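Side-chain contacts in transmembrane oligosaccharyl transferase (Archaeoglobus fulgidus, PDB 3WAJ), which belongs to the STT3/AglB family of oligosaccharyl transferases, with a helical transmembrane part of the GT-C clan followed by a globular carboxy-terminal part: residues Ala21-Lys26 against Ala140-Ala145; Thr798-Thr801 against Arg805-Glu808; Tyr826-Asp831 against Thr838-Lys843. All blocks are in the same frame, centred on the assembly; numbering follows the deposited sequence.

Contact 1: Ala21-Lys26 against Ala140-Ala145; sequences ALISVK and AAFLIA
S24 OG makes the nearest polar approach between the segments, standing 3.9 Å from the carbonyl O of A145, and no hydrogen bond joins the two. The approach is one of small side chains. Both CB atoms are directed at the opposing segment and meet at 4.0 Å, S24 CB against A145 CB, while the CA atoms of S24 and A145 are 5.1 Å apart. OG itself lies anti to the backbone N of S24 (chi1 -164°), beside the carbonyl carbon.

S24 sits on helix 19-30, the first helix of the model, and meets A145 near the C-terminal end of helix 134-144. The pair is a worked example of short side chains meeting where two segments come close, in the N-terminal STT3 region, a largely helical transmembrane unit in this family. The helices keep their own backbone bonding, as in K26 N to L22 O at 2.8 Å and I144 N to A140 O at 3.1 Å.

Beside the small pair sits the larger, wholly apolar one. I23 sends its longer branch across: CG1 lies anti to the carbonyl carbon and the chain continues extended (chi2 173°), which leaves the terminal methyl CD1 to do the touching. It reaches F142 CE1 at 3.5 Å and F142 CZ at 4.0 Å, the outer end of the ring. F142 does not start out aimed at I23; its ring bends toward the other helix beyond CB, and the two side chains cross obliquely. Helix 474-491 packs along the same pair, Y486 touching I23 and I482 touching F142, and V118 of helix 102-118 lies against S24.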
ATOM      1  N   ALA A  21     -10.213  -2.148  26.984  1.00 59.24           N
ATOM      2  CA  ALA A  21      -9.766  -3.369  26.310  1.00 56.51           C
ATOM      3  C   ALA A  21     -10.921  -4.072  25.611  1.00 66.85           C
ATOM      4  O   ALA A  21     -10.713  -4.777  24.626  1.00 72.55           O
ATOM      5  CB  ALA A  21      -9.071  -4.321  27.276  1.00 47.07           C
ATOM      6  N   LEU A  22     -12.133  -3.879  26.125  1.00 70.80           N
ATOM      7  CA  LEU A  22     -13.333  -4.464  25.521  1.00 68.94           C
ATOM      8  C   LEU A  22     -13.865  -3.572  24.398  1.00 64.36           C
ATOM      9  O   LEU A  22     -14.307  -4.067  23.363  1.00 61.43           O
ATOM     10  CB  LEU A  22     -14.414  -4.701  26.581  1.00 68.24           C
ATOM     11  CG  LEU A  22     -14.110  -5.746  27.658  1.00 68.82           C
ATOM     12  CD1 LEU A  22     -15.190  -5.743  28.722  1.00 72.77           C
ATOM     13  CD2 LEU A  22     -13.953  -7.140  27.064  1.00 65.85           C
ATOM     14  N   ILE A  23     -13.816  -2.261  24.616  1.00 60.06           N
ATOM     15  CA  ILE A  23     -14.172  -1.286  23.592  1.00 65.01           C
ATOM     16  C   ILE A  23     -13.240  -1.441  22.391  1.00 69.53           C
ATOM     17  O   ILE A  23     -13.635  -1.228  21.237  1.00 70.57           O
ATOM     18  CB  ILE A  23     -14.070   0.151  24.159  1.00 64.98           C
ATOM     19  CG1 ILE A  23     -14.820   0.236  25.497  1.00 62.10           C
ATOM     20  CG2 ILE A  23     -14.582   1.189  23.149  1.00 58.96           C
ATOM     21  CD1 ILE A  23     -14.652   1.541  26.225  1.00 65.39           C
ATOM     22  N   SER A  24     -11.998  -1.826  22.671  1.00 65.35           N
ATOM     23  CA  SER A  24     -10.995  -1.986  21.630  1.00 63.89           C
ATOM     24  C   SER A  24     -11.244  -3.278  20.841  1.00 62.94           C
ATOM     25  O   SER A  24     -11.070  -3.309  19.620  1.00 61.20           O
ATOM     26  CB  SER A  24      -9.591  -1.967  22.241  1.00 63.26           C
ATOM     27  OG  SER A  24      -8.604  -1.765  21.251  1.00 65.99           O
ATOM     28  N   VAL A  25     -11.659  -4.335  21.534  1.00 56.54           N
ATOM     29  CA  VAL A  25     -12.018  -5.572  20.854  1.00 53.60           C
ATOM     30  C   VAL A  25     -13.252  -5.332  20.005  1.00 59.64           C
ATOM     31  O   VAL A  25     -13.325  -5.783  18.862  1.00 66.07           O
ATOM     32  CB  VAL A  25     -12.280  -6.731  21.831  1.00 53.10           C
ATOM     33  CG1 VAL A  25     -12.763  -7.973  21.075  1.00 50.32           C
ATOM     34  CG2 VAL A  25     -11.029  -7.064  22.610  1.00 51.98           C
ATOM     35  N   LYS A  26     -14.218  -4.621  20.574  1.00 60.91           N
ATOM     36  CA  LYS A  26     -15.463  -4.310  19.877  1.00 63.66           C
ATOM     37  C   LYS A  26     -15.146  -3.565  18.590  1.00 57.29           C
ATOM     38  O   LYS A  26     -15.655  -3.901  17.524  1.00 55.21           O
ATOM     39  CB  LYS A  26     -16.399  -3.478  20.777  1.00 61.43           C
ATOM     40  CG  LYS A  26     -17.755  -3.118  20.154  1.00 60.19           C
ATOM     41  CD  LYS A  26     -17.741  -1.720  19.522  1.00 58.29           C
ATOM     42  CE  LYS A  26     -19.127  -1.269  19.069  1.00 52.32           C
ATOM     43  NZ  LYS A  26     -19.758  -2.148  18.068  1.00 52.63           N
ATOM     44  N   ALA A 140      -5.300   7.378  29.722  1.00 73.68           N
ATOM     45  CA  ALA A 140      -4.424   7.133  28.586  1.00 75.40           C
ATOM     46  C   ALA A 140      -4.792   5.852  27.861  1.00 73.54           C
ATOM     47  O   ALA A 140      -5.052   5.862  26.655  1.00 69.55           O
ATOM     48  CB  ALA A 140      -2.994   7.066  29.053  1.00 73.67           C
ATOM     49  N   ALA A 141      -4.797   4.751  28.605  1.00 72.44           N
ATOM     50  CA  ALA A 141      -5.095   3.447  28.035  1.00 73.60           C
ATOM     51  C   ALA A 141      -6.492   3.418  27.426  1.00 77.43           C
ATOM     52  O   ALA A 141      -6.756   2.642  26.508  1.00 80.62           O
ATOM     53  CB  ALA A 141      -4.952   2.374  29.085  1.00 75.90           C
ATOM     54  N   PHE A 142      -7.380   4.266  27.938  1.00 80.40           N
ATOM     55  CA  PHE A 142      -8.742   4.346  27.416  1.00 79.78           C
ATOM     56  C   PHE A 142      -8.781   5.123  26.104  1.00 70.04           C
ATOM     57  O   PHE A 142      -9.546   4.798  25.201  1.00 69.35           O
ATOM     58  CB  PHE A 142      -9.685   4.985  28.446  1.00 83.92           C
ATOM     59  CG  PHE A 142     -11.111   5.123  27.969  1.00 79.44           C
ATOM     60  CD1 PHE A 142     -12.064   4.172  28.301  1.00 81.33           C
ATOM     61  CD2 PHE A 142     -11.498   6.212  27.198  1.00 77.58           C
ATOM     62  CE1 PHE A 142     -13.375   4.299  27.861  1.00 83.10           C
ATOM     63  CE2 PHE A 142     -12.794   6.337  26.751  1.00 80.20           C
ATOM     64  CZ  PHE A 142     -13.739   5.384  27.086  1.00 83.07           C
ATOM     65  N   LEU A 143      -7.965   6.164  26.012  1.00 68.52           N
ATOM     66  CA  LEU A 143      -7.959   7.017  24.831  1.00 70.91           C
ATOM     67  C   LEU A 143      -7.337   6.340  23.616  1.00 72.04           C
ATOM     68  O   LEU A 143      -7.818   6.510  22.492  1.00 76.78           O
ATOM     69  CB  LEU A 143      -7.267   8.346  25.133  1.00 72.12           C
ATOM     70  CG  LEU A 143      -8.084   9.263  26.043  1.00 69.07           C
ATOM     71  CD1 LEU A 143      -7.371  10.578  26.240  1.00 68.72           C
ATOM     72  CD2 LEU A 143      -9.463   9.485  25.445  1.00 65.71           C
ATOM     73  N   ILE A 144      -6.280   5.564  23.835  1.00 68.61           N
ATOM     74  CA  ILE A 144      -5.623   4.864  22.730  1.00 66.90           C
ATOM     75  C   ILE A 144      -6.526   3.745  22.217  1.00 66.51           C
ATOM     76  O   ILE A 144      -6.459   3.366  21.047  1.00 65.47           O
ATOM     77  CB  ILE A 144      -4.224   4.319  23.134  1.00 64.35           C
ATOM     78  CG1 ILE A 144      -3.382   3.980  21.892  1.00 62.20           C
ATOM     79  CG2 ILE A 144      -4.339   3.135  24.105  1.00 59.17           C
ATOM     80  CD1 ILE A 144      -3.044   5.188  21.022  1.00 58.99           C
ATOM     81  N   ALA A 145      -7.393   3.243  23.093  1.00 63.24           N
ATOM     82  CA  ALA A 145      -8.326   2.187  22.723  1.00 64.45           C
ATOM     83  C   ALA A 145      -9.418   2.681  21.768  1.00 59.15           C
ATOM     84  O   ALA A 145     -10.093   1.879  21.129  1.00 64.95           O
ATOM     85  CB  ALA A 145      -8.941   1.552  23.967  1.00 64.06           C
TER

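Contact 2: Thr798-Thr801 against Arg805-Glu808; sequences TIKT and RTFE
I799 and F807 pair through their backbones in both directions, I799 N giving to F807 O at 3.0 Å and F807 N returning to I799 O at 3.2 Å. A third bond, T801 N to R805 O at 2.9 Å, continues the ladder toward the turn. In the non-hydrogen-bonded pair K800-T806 the alpha carbons take over, and T806 CA carries a C-H...O contact to I799 O.

The apolar contacts lie on the face that bears I799 and F807. The CB of I799 stands over one face of the phenyl ring, a CH-pi contact of 3.8 Å to the F807 ring centroid, 25° off the normal, and I799 CG2 comes to 3.5 Å from F807 CZ. F807 holds CG between its backbone N and carbonyl carbon (chi1 60°), which turns the ring toward I799 of the neighbouring strand. T801 CG2 meets the same ring at its edge, 3.9 Å from F807 CE1, and also covers one face of the R805 guanidinium.

Among the polar ends, T798 OG1 donates to E808 OE2 on the other face, where the bent glutamate curls toward the threonine; the modelled separation is very short, and its exact length is doubtful. N796 ND2 holds the second carboxylate oxygen, OE1. R805 forms salt bridges with E698 and D686. The two carboxylates probably offset the guanidinium charge, and E698 OE2, bonded to T801 OG1, links the two segments through a common partner.

Alternating pairs of this kind, with a short connection from T801 to R805, are those of an antiparallel beta hairpin, here strands 792-800 and 806-814 in the peripheral domain.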
ATOM      1  N   THR A 798     -17.113 -13.043 -33.655  1.00 48.93           N
ATOM      2  CA  THR A 798     -17.865 -12.721 -32.445  1.00 48.69           C
ATOM      3  C   THR A 798     -17.291 -13.516 -31.270  1.00 48.36           C
ATOM      4  O   THR A 798     -17.026 -14.721 -31.391  1.00 52.43           O
ATOM      5  CB  THR A 798     -19.369 -12.981 -32.639  1.00 44.98           C
ATOM      6  OG1 THR A 798     -19.809 -12.263 -33.794  1.00 52.43           O
ATOM      7  CG2 THR A 798     -20.179 -12.518 -31.439  1.00 34.36           C
ATOM      8  N   ILE A 799     -17.083 -12.835 -30.148  1.00 46.38           N
ATOM      9  CA  ILE A 799     -16.459 -13.445 -28.972  1.00 42.19           C
ATOM     10  C   ILE A 799     -17.476 -13.475 -27.835  1.00 39.69           C
ATOM     11  O   ILE A 799     -18.178 -12.493 -27.621  1.00 42.32           O
ATOM     12  CB  ILE A 799     -15.209 -12.651 -28.530  1.00 39.65           C
ATOM     13  CG1 ILE A 799     -14.294 -12.344 -29.727  1.00 32.34           C
ATOM     14  CG2 ILE A 799     -14.451 -13.381 -27.400  1.00 43.11           C
ATOM     15  CD1 ILE A 799     -13.674 -13.585 -30.384  1.00 36.47           C
ATOM     16  N   LYS A 800     -17.562 -14.594 -27.114  1.00 45.21           N
ATOM     17  CA  LYS A 800     -18.448 -14.693 -25.949  1.00 45.29           C
ATOM     18  C   LYS A 800     -17.659 -14.959 -24.660  1.00 45.64           C
ATOM     19  O   LYS A 800     -16.865 -15.900 -24.584  1.00 49.27           O
ATOM     20  CB  LYS A 800     -19.481 -15.801 -26.142  1.00 46.01           C
ATOM     21  CG  LYS A 800     -20.620 -15.806 -25.112  1.00 47.76           C
ATOM     22  CD  LYS A 800     -21.561 -16.988 -25.365  1.00 52.04           C
ATOM     23  CE  LYS A 800     -22.679 -17.066 -24.340  1.00 62.48           C
ATOM     24  NZ  LYS A 800     -23.328 -18.426 -24.301  1.00 72.32           N
ATOM     25  N   THR A 801     -17.902 -14.141 -23.639  1.00 38.67           N
ATOM     26  CA  THR A 801     -17.169 -14.260 -22.385  1.00 45.75           C
ATOM     27  C   THR A 801     -17.896 -15.213 -21.452  1.00 46.19           C
ATOM     28  O   THR A 801     -19.075 -15.504 -21.648  1.00 46.96           O
ATOM     29  CB  THR A 801     -17.011 -12.889 -21.702  1.00 42.05           C
ATOM     30  OG1 THR A 801     -18.183 -12.598 -20.926  1.00 38.19           O
ATOM     31  CG2 THR A 801     -16.821 -11.796 -22.756  1.00 37.26           C
ATOM     32  N   ARG A 805     -21.479 -12.487 -22.285  1.00 47.01           N
ATOM     33  CA  ARG A 805     -21.488 -11.184 -22.942  1.00 40.13           C
ATOM     34  C   ARG A 805     -20.750 -11.334 -24.258  1.00 45.17           C
ATOM     35  O   ARG A 805     -19.775 -12.092 -24.343  1.00 52.68           O
ATOM     36  CB  ARG A 805     -20.781 -10.146 -22.072  1.00 33.25           C
ATOM     37  CG  ARG A 805     -20.511  -8.814 -22.760  1.00 37.75           C
ATOM     38  CD  ARG A 805     -19.895  -7.816 -21.778  1.00 38.85           C
ATOM     39  NE  ARG A 805     -18.522  -8.157 -21.413  1.00 34.22           N
ATOM     40  CZ  ARG A 805     -17.443  -7.728 -22.070  1.00 40.79           C
ATOM     41  NH1 ARG A 805     -17.581  -6.934 -23.120  1.00 29.07           N
ATOM     42  NH2 ARG A 805     -16.226  -8.093 -21.680  1.00 46.80           N
ATOM     43  N   THR A 806     -21.213 -10.635 -25.290  1.00 45.62           N
ATOM     44  CA  THR A 806     -20.536 -10.680 -26.583  1.00 46.85           C
ATOM     45  C   THR A 806     -19.940  -9.333 -26.991  1.00 45.46           C
ATOM     46  O   THR A 806     -20.366  -8.275 -26.523  1.00 42.73           O
ATOM     47  CB  THR A 806     -21.458 -11.203 -27.696  1.00 47.12           C
ATOM     48  OG1 THR A 806     -22.561 -10.303 -27.866  1.00 53.72           O
ATOM     49  CG2 THR A 806     -21.964 -12.593 -27.349  1.00 43.25           C
ATOM     50  N   PHE A 807     -18.944  -9.392 -27.868  1.00 40.85           N
ATOM     51  CA  PHE A 807     -18.379  -8.197 -28.481  1.00 40.26           C
ATOM     52  C   PHE A 807     -17.747  -8.661 -29.768  1.00 44.16           C
ATOM     53  O   PHE A 807     -17.519  -9.861 -29.943  1.00 49.84           O
ATOM     54  CB  PHE A 807     -17.334  -7.512 -27.573  1.00 42.46           C
ATOM     55  CG  PHE A 807     -16.154  -8.388 -27.214  1.00 43.24           C
ATOM     56  CD1 PHE A 807     -16.116  -9.048 -25.984  1.00 44.16           C
ATOM     57  CD2 PHE A 807     -15.087  -8.555 -28.095  1.00 41.25           C
ATOM     58  CE1 PHE A 807     -15.031  -9.868 -25.635  1.00 40.22           C
ATOM     59  CE2 PHE A 807     -13.997  -9.373 -27.752  1.00 42.33           C
ATOM     60  CZ  PHE A 807     -13.976 -10.027 -26.511  1.00 38.18           C
ATOM     61  N   GLU A 808     -17.466  -7.729 -30.671  1.00 48.38           N
ATOM     62  CA  GLU A 808     -16.850  -8.089 -31.941  1.00 43.39           C
ATOM     63  C   GLU A 808     -15.342  -7.892 -31.902  1.00 44.91           C
ATOM     64  O   GLU A 808     -14.857  -6.827 -31.493  1.00 50.45           O
ATOM     65  CB  GLU A 808     -17.462  -7.270 -33.083  1.00 46.62           C
ATOM     66  CG  GLU A 808     -18.886  -7.669 -33.432  1.00 56.32           C
ATOM     67  CD  GLU A 808     -18.991  -9.124 -33.859  1.00 61.99           C
ATOM     68  OE1 GLU A 808     -18.252  -9.546 -34.783  1.00 60.87           O
ATOM     69  OE2 GLU A 808     -19.806  -9.850 -33.251  1.00 61.36           O
TER

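Contact 3: Tyr826-Asp831 against Thr838-Lys843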
ATOM      1  N   TYR A 826      -7.301 -15.536 -31.591  1.00 51.00           N
ATOM      2  CA  TYR A 826      -8.326 -16.436 -31.057  1.00 48.92           C
ATOM      3  C   TYR A 826      -8.347 -17.768 -31.805  1.00 49.13           C
ATOM      4  O   TYR A 826      -8.259 -17.801 -33.034  1.00 56.03           O
ATOM      5  CB  TYR A 826      -9.713 -15.784 -31.080  1.00 43.50           C
ATOM      6  CG  TYR A 826      -9.918 -14.718 -30.022  1.00 41.79           C
ATOM      7  CD1 TYR A 826     -10.124 -15.064 -28.686  1.00 43.16           C
ATOM      8  CD2 TYR A 826      -9.927 -13.367 -30.359  1.00 36.71           C
ATOM      9  CE1 TYR A 826     -10.323 -14.091 -27.713  1.00 41.77           C
ATOM     10  CE2 TYR A 826     -10.132 -12.394 -29.392  1.00 36.02           C
ATOM     11  CZ  TYR A 826     -10.328 -12.762 -28.082  1.00 35.15           C
ATOM     12  OH  TYR A 826     -10.522 -11.789 -27.143  1.00 32.89           O
ATOM     13  N   SER A 827      -8.452 -18.865 -31.062  1.00 46.07           N
ATOM     14  CA  SER A 827      -8.587 -20.191 -31.675  1.00 51.28           C
ATOM     15  C   SER A 827      -9.936 -20.786 -31.320  1.00 57.37           C
ATOM     16  O   SER A 827     -10.629 -20.301 -30.417  1.00 54.14           O
ATOM     17  CB  SER A 827      -7.477 -21.138 -31.225  1.00 47.77           C
ATOM     18  OG  SER A 827      -7.615 -21.476 -29.856  1.00 51.07           O
ATOM     19  N   HIS A 828     -10.311 -21.846 -32.023  1.00 63.42           N
ATOM     20  CA  HIS A 828     -11.626 -22.434 -31.817  1.00 65.06           C
ATOM     21  C   HIS A 828     -11.612 -23.691 -30.942  1.00 57.63           C
ATOM     22  O   HIS A 828     -12.653 -24.298 -30.704  1.00 54.89           O
ATOM     23  CB  HIS A 828     -12.339 -22.629 -33.158  1.00 76.02           C
ATOM     24  CG  HIS A 828     -12.794 -21.335 -33.768  1.00 84.06           C
ATOM     25  ND1 HIS A 828     -11.967 -20.536 -34.534  1.00 86.31           N
ATOM     26  CD2 HIS A 828     -13.974 -20.675 -33.677  1.00 80.14           C
ATOM     27  CE1 HIS A 828     -12.628 -19.452 -34.908  1.00 81.12           C
ATOM     28  NE2 HIS A 828     -13.848 -19.514 -34.405  1.00 78.99           N
ATOM     29  N   ASN A 829     -10.441 -24.044 -30.417  1.00 57.39           N
ATOM     30  CA  ASN A 829     -10.343 -25.202 -29.535  1.00 59.92           C
ATOM     31  C   ASN A 829      -9.561 -24.957 -28.246  1.00 68.57           C
ATOM     32  O   ASN A 829      -9.129 -25.909 -27.594  1.00 76.60           O
ATOM     33  CB  ASN A 829      -9.763 -26.411 -30.283  1.00 58.37           C
ATOM     34  CG  ASN A 829      -8.414 -26.115 -30.927  1.00 60.67           C
ATOM     35  OD1 ASN A 829      -8.154 -24.992 -31.361  1.00 66.82           O
ATOM     36  ND2 ASN A 829      -7.549 -27.127 -30.989  1.00 56.43           N
ATOM     37  N   SER A 830      -9.377 -23.693 -27.869  1.00 67.32           N
ATOM     38  CA  SER A 830      -8.698 -23.390 -26.608  1.00 64.83           C
ATOM     39  C   SER A 830      -9.594 -23.733 -25.415  1.00 63.61           C
ATOM     40  O   SER A 830     -10.823 -23.685 -25.505  1.00 62.08           O
ATOM     41  CB  SER A 830      -8.238 -21.930 -26.552  1.00 69.47           C
ATOM     42  OG  SER A 830      -9.337 -21.045 -26.573  1.00 79.46           O
ATOM     43  N   ASP A 831      -8.982 -24.099 -24.298  1.00 71.01           N
ATOM     44  CA  ASP A 831      -9.760 -24.519 -23.136  1.00 76.78           C
ATOM     45  C   ASP A 831     -10.253 -23.341 -22.284  1.00 71.47           C
ATOM     46  O   ASP A 831     -10.766 -23.518 -21.181  1.00 70.85           O
ATOM     47  CB  ASP A 831      -8.980 -25.550 -22.313  1.00 81.71           C
ATOM     48  CG  ASP A 831      -8.963 -26.927 -22.973  1.00 90.27           C
ATOM     49  OD1 ASP A 831      -9.269 -27.017 -24.184  1.00 94.75           O
ATOM     50  OD2 ASP A 831      -8.650 -27.922 -22.284  1.00 92.17           O
ATOM     51  N   THR A 838     -18.148 -17.518 -33.673  1.00 60.85           N
ATOM     52  CA  THR A 838     -18.193 -17.617 -35.133  1.00 57.53           C
ATOM     53  C   THR A 838     -16.773 -17.870 -35.610  1.00 57.41           C
ATOM     54  O   THR A 838     -15.821 -17.602 -34.885  1.00 60.75           O
ATOM     55  CB  THR A 838     -18.703 -16.318 -35.805  1.00 51.21           C
ATOM     56  OG1 THR A 838     -17.663 -15.331 -35.791  1.00 50.67           O
ATOM     57  CG2 THR A 838     -19.960 -15.774 -35.106  1.00 40.80           C
ATOM     58  N   PRO A 839     -16.623 -18.391 -36.834  1.00 63.60           N
ATOM     59  CA  PRO A 839     -15.286 -18.409 -37.441  1.00 61.31           C
ATOM     60  C   PRO A 839     -14.897 -16.984 -37.805  1.00 59.90           C
ATOM     61  O   PRO A 839     -15.747 -16.091 -37.733  1.00 64.89           O
ATOM     62  CB  PRO A 839     -15.496 -19.232 -38.715  1.00 61.08           C
ATOM     63  CG  PRO A 839     -16.969 -19.148 -38.994  1.00 58.76           C
ATOM     64  CD  PRO A 839     -17.625 -19.096 -37.657  1.00 59.78           C
ATOM     65  N   TYR A 840     -13.645 -16.760 -38.182  1.00 53.66           N
ATOM     66  CA  TYR A 840     -13.259 -15.442 -38.668  1.00 54.37           C
ATOM     67  C   TYR A 840     -13.877 -15.196 -40.050  1.00 60.19           C
ATOM     68  O   TYR A 840     -13.817 -16.063 -40.930  1.00 63.00           O
ATOM     69  CB  TYR A 840     -11.738 -15.326 -38.770  1.00 55.66           C
ATOM     70  CG  TYR A 840     -10.965 -15.336 -37.466  1.00 51.27           C
ATOM     71  CD1 TYR A 840     -10.840 -14.188 -36.700  1.00 44.62           C
ATOM     72  CD2 TYR A 840     -10.317 -16.484 -37.034  1.00 52.53           C
ATOM     73  CE1 TYR A 840     -10.111 -14.193 -35.530  1.00 45.00           C
ATOM     74  CE2 TYR A 840      -9.589 -16.499 -35.863  1.00 52.06           C
ATOM     75  CZ  TYR A 840      -9.490 -15.353 -35.117  1.00 51.26           C
ATOM     76  OH  TYR A 840      -8.761 -15.367 -33.952  1.00 53.56           O
ATOM     77  N   HIS A 841     -14.471 -14.024 -40.244  1.00 61.45           N
ATOM     78  CA  HIS A 841     -14.957 -13.641 -41.567  1.00 64.01           C
ATOM     79  C   HIS A 841     -13.974 -12.642 -42.181  1.00 72.83           C
ATOM     80  O   HIS A 841     -13.985 -11.459 -41.829  1.00 78.34           O
ATOM     81  CB  HIS A 841     -16.363 -13.028 -41.493  1.00 59.42           C
ATOM     82  CG  HIS A 841     -17.297 -13.757 -40.576  1.00 70.17           C
ATOM     83  ND1 HIS A 841     -17.856 -14.976 -40.896  1.00 77.41           N
ATOM     84  CD2 HIS A 841     -17.770 -13.437 -39.347  1.00 70.52           C
ATOM     85  CE1 HIS A 841     -18.629 -15.377 -39.901  1.00 79.99           C
ATOM     86  NE2 HIS A 841     -18.594 -14.463 -38.948  1.00 73.55           N
ATOM     87  N   ILE A 842     -13.103 -13.119 -43.071  1.00 70.50           N
ATOM     88  CA  ILE A 842     -12.206 -12.223 -43.792  1.00 70.71           C
ATOM     89  C   ILE A 842     -12.969 -11.640 -44.957  1.00 76.54           C
ATOM     90  O   ILE A 842     -13.821 -12.308 -45.557  1.00 79.62           O
ATOM     91  CB  ILE A 842     -11.005 -12.935 -44.413  1.00 71.22           C
ATOM     92  CG1 ILE A 842     -10.996 -14.403 -44.050  1.00 82.45           C
ATOM     93  CG2 ILE A 842      -9.687 -12.270 -44.034  1.00 62.90           C
ATOM     94  CD1 ILE A 842     -10.159 -15.176 -44.996  1.00 88.24           C
ATOM     95  N   LYS A 843     -12.638 -10.403 -45.297  1.00 70.82           N
ATOM     96  CA  LYS A 843     -13.285  -9.735 -46.400  1.00 73.16           C
ATOM     97  C   LYS A 843     -12.230  -8.920 -47.122  1.00 79.89           C
ATOM     98  O   LYS A 843     -11.566  -8.068 -46.522  1.00 82.06           O
ATOM     99  CB  LYS A 843     -14.420  -8.848 -45.886  1.00 70.47           C
ATOM    100  CG  LYS A 843     -15.209  -8.109 -46.953  1.00 73.67           C
ATOM    101  CD  LYS A 843     -16.152  -7.099 -46.305  1.00 75.98           C
ATOM    102  CE  LYS A 843     -16.960  -6.314 -47.332  1.00 81.85           C
ATOM    103  NZ  LYS A 843     -18.029  -7.146 -47.963  1.00 89.56           N
TER
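Y840 points its hydroxyl at the backbone of Y826, and the two tyrosine side chains stand at about a right angle to each other. Y840 OH donates to Y826 O at 2.6 Å. The acceptor lies in the plane of the Y840 ring, off its edge, and the hydroxyl meets the carbonyl steeply, at a C=O...donor angle of 108°. Y826 N is also close, 2.8 Å from Y840 OH, and Y826 CB stands 3.1 Å from that same oxygen. The hydroxyl thus lies against the N, CB and O atoms of Y826, while the Y826 ring leads away; Y826 OH bonds M695 N.

H828 makes the second crossing edge-on. Its NE2 donates to T838 O at 2.8 Å, nearly straight at 176°, with the oxygen in the imidazole plane, although NE2 sits well above the plane of that carbonyl. Chi1 of -72° puts CG beside the backbone N and aims the ring at the later segment, where H828 NE2 also comes to 3.5 Å from P839 CA. A weak bond from I853 N to ND1 is consistent with a proton on NE2.

The loop between strands 819-824 and 835-844 is thus tied to the later strand. Y840 packs on V795 and A797 of strand 792-800, Y826 rests on R694 of strand 693-698, and S827 bonds E855 on helix 855-860.

In the fold
Contacts 2 and 3 form one neighbourhood, their centres 12 Å apart. Strands 792-800 and 835-844 are adjacent in a single antiparallel sheet, and T798 N probably bonds T838 OG1 at 3.2 Å. Y826 packs on contact 2, its CD2 3.8 Å from I799 CD1 and its OH 3.9 Å from F807 CZ. Contact 1 stands apart in the helical N-terminal region: its nearest atoms lie about 39 Å from contact 2 and about 44 Å from contact 3, which is across the centre of the chain. The zinc ion is bound by D47, D161 and H163, in the same N-terminal STT3 region as contact 1; none of these ligands belongs to a contact segment.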